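PDB 6IYR: type I modular polyketide synthase from Streptomyces albus subsp. albus, which probably loads an acyl extender unit from coenzyme A onto the acyl carrier protein, through its module 8 acyltransferase domain, during assembly of the polyketide salinomycin. Local coordinates for residues R127-F132 with A215-S220. Sequence-based numbering, arbitrary orientation.
Sequences RTVFVF and AVIGHS
Phe130 and Phe132, in register with Val216 and Gly218, hydrogen-bond through their backbones to Ala215, Ile217 and His219 in the alternating ladder of two parallel strands, 129-132 and 215-218. Phe130 N donates to Ala215 O at 2.9 Å, and Phe130 O accepts from Ile217 N. The pattern repeats two residues on, with Phe132 N bonded to Ile217 O and Phe132 O receiving His219 N at 2.9 Å, just past the end of the strand. Each of these carbonyls also draws a CA-H...O contact, as between Gly218 CA and Phe132 O at 3.3 Å.

Apolar contacts line both faces of the sheet. On one, Ile217 carries its CG1 between backbone N and carbonyl carbon (chi1 58°), which sets that branch 3.8 Å from Val131 CG2 and 4.0 Å from Val129 CG1; Phe379 and Leu386 of helix 379-388 cover this side. On the other, the edge of the Phe132 ring meets Val216, Phe132 CE1 lying 3.9 Å from Val216 CG1, while Phe132 CD1 is 3.5 Å from Ile217 O, which lies in the ring plane. Helix 222-230 packs against this pair.

Gly218 opens a GxSxG sequence consistent with a nucleophile elbow: Ser220, in a strained backbone conformation (phi 50°, psi -126°), hydrogen-bonds through OG to His323 NE2, and His219 NE2 bonds to Asn285. Buried valine, isoleucine and phenylalanine side chains thus pack the two faces, and four backbone bonds run as far as His219, joining outermost strand 215-218 to 129-132, itself flanked by 393-396, in the parallel sheet of an alpha/beta-hydrolase-like acyltransferase core; the probable nucleophile follows directly.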
loop_
_atom_site.group_PDB
_atom_site.type_symbol
_atom_site.label_atom_id
_atom_site.label_comp_id
_atom_site.label_asym_id
_atom_site.label_seq_id
_atom_site.Cartn_x
_atom_site.Cartn_y
_atom_site.Cartn_z
ATOM N N ARG A 127 12.870 -10.351 -1.199
ATOM C CA ARG A 127 13.308 -9.038 -0.791
ATOM C C ARG A 127 12.209 -8.033 -1.026
ATOM O O ARG A 127 12.287 -7.168 -1.894
ATOM C CB ARG A 127 14.578 -8.688 -1.512
ATOM C CG ARG A 127 15.654 -9.680 -1.132
ATOM C CD ARG A 127 17.014 -9.062 -1.287
ATOM N NE ARG A 127 17.314 -9.008 -2.700
ATOM C CZ ARG A 127 17.759 -7.943 -3.338
ATOM N NH1 ARG A 127 18.022 -8.042 -4.629
ATOM N NH2 ARG A 127 18.012 -6.822 -2.686
ATOM N N THR A 128 11.186 -8.129 -0.204
ATOM C CA THR A 128 9.945 -7.508 -0.587
ATOM C C THR A 128 9.881 -6.025 -0.188
ATOM O O THR A 128 10.268 -5.631 0.915
ATOM C CB THR A 128 8.721 -8.392 -0.247
ATOM O OG1 THR A 128 7.597 -7.619 0.197
ATOM C CG2 THR A 128 9.072 -9.460 0.709
ATOM N N VAL A 129 9.459 -5.202 -1.147
ATOM C CA VAL A 129 9.341 -3.777 -0.927
ATOM C C VAL A 129 7.949 -3.409 -0.441
ATOM O O VAL A 129 6.934 -3.806 -1.062
ATOM C CB VAL A 129 9.614 -3.024 -2.222
ATOM C CG1 VAL A 129 9.419 -1.546 -1.986
ATOM C CG2 VAL A 129 11.003 -3.324 -2.720
ATOM N N PHE A 130 7.865 -2.726 0.692
ATOM C CA PHE A 130 6.576 -2.159 1.125
ATOM C C PHE A 130 6.356 -0.727 0.539
ATOM O O PHE A 130 7.192 0.172 0.725
ATOM C CB PHE A 130 6.449 -2.096 2.650
ATOM C CG PHE A 130 6.241 -3.445 3.337
ATOM C CD1 PHE A 130 6.364 -4.647 2.642
ATOM C CD2 PHE A 130 6.112 -3.496 4.718
ATOM C CE1 PHE A 130 6.236 -5.855 3.304
ATOM C CE2 PHE A 130 6.026 -4.713 5.404
ATOM C CZ PHE A 130 6.093 -5.889 4.686
ATOM N N VAL A 131 5.179 -0.519 -0.052
ATOM C CA VAL A 131 4.796 0.760 -0.674
ATOM C C VAL A 131 3.700 1.468 0.114
ATOM O O VAL A 131 2.697 0.857 0.489
ATOM C CB VAL A 131 4.307 0.541 -2.106
ATOM C CG1 VAL A 131 3.877 1.869 -2.725
ATOM C CG2 VAL A 131 5.405 -0.080 -2.939
ATOM N N PHE A 132 3.920 2.735 0.457
ATOM C CA PHE A 132 2.973 3.464 1.272
ATOM C C PHE A 132 2.464 4.672 0.472
ATOM O O PHE A 132 3.199 5.638 0.267
ATOM C CB PHE A 132 3.643 3.946 2.559
ATOM C CG PHE A 132 4.069 2.829 3.476
ATOM C CD1 PHE A 132 5.282 2.172 3.275
ATOM C CD2 PHE A 132 3.216 2.369 4.467
ATOM C CE1 PHE A 132 5.670 1.142 4.111
ATOM C CE2 PHE A 132 3.639 1.384 5.369
ATOM C CZ PHE A 132 4.862 0.772 5.185
ATOM N N ALA A 215 12.812 -3.198 2.030
ATOM C CA ALA A 215 12.858 -1.748 1.892
ATOM C C ALA A 215 11.442 -1.172 1.900
ATOM O O ALA A 215 10.464 -1.905 1.676
ATOM C CB ALA A 215 13.588 -1.359 0.609
ATOM N N VAL A 216 11.354 0.104 2.270
ATOM C CA VAL A 216 10.119 0.876 2.216
ATOM C C VAL A 216 10.233 2.094 1.291
ATOM O O VAL A 216 11.295 2.716 1.095
ATOM C CB VAL A 216 9.609 1.323 3.595
ATOM C CG1 VAL A 216 9.440 0.118 4.544
ATOM C CG2 VAL A 216 10.558 2.351 4.211
ATOM N N ILE A 217 9.123 2.381 0.645
ATOM C CA ILE A 217 9.005 3.554 -0.183
ATOM C C ILE A 217 7.663 4.191 0.115
ATOM O O ILE A 217 6.673 3.523 0.336
ATOM C CB ILE A 217 9.222 3.331 -1.686
ATOM C CG1 ILE A 217 8.260 2.303 -2.242
ATOM C CG2 ILE A 217 10.662 2.973 -1.980
ATOM C CD1 ILE A 217 8.388 2.178 -3.734
ATOM N N GLY A 218 7.666 5.503 0.128
ATOM C CA GLY A 218 6.473 6.267 0.455
ATOM C C GLY A 218 6.221 7.320 -0.609
ATOM O O GLY A 218 7.136 7.713 -1.373
ATOM N N HIS A 219 4.953 7.682 -0.741
ATOM C CA HIS A 219 4.516 8.625 -1.741
ATOM C C HIS A 219 3.871 9.798 -0.996
ATOM O O HIS A 219 2.887 9.657 -0.303
ATOM C CB HIS A 219 3.552 7.956 -2.728
ATOM C CG HIS A 219 3.268 8.773 -3.947
ATOM N ND1 HIS A 219 2.640 9.993 -3.882
ATOM C CD2 HIS A 219 3.416 8.495 -5.261
ATOM C CE1 HIS A 219 2.504 10.477 -5.101
ATOM N NE2 HIS A 219 2.962 9.585 -5.958
ATOM N N SER A 220 4.508 10.951 -1.061
ATOM C CA SER A 220 4.089 12.091 -0.259
ATOM C C SER A 220 3.914 11.724 1.213
ATOM O O SER A 220 4.883 11.328 1.873
ATOM C CB SER A 220 2.788 12.706 -0.833
ATOM O OG SER A 220 2.595 14.030 -0.322
#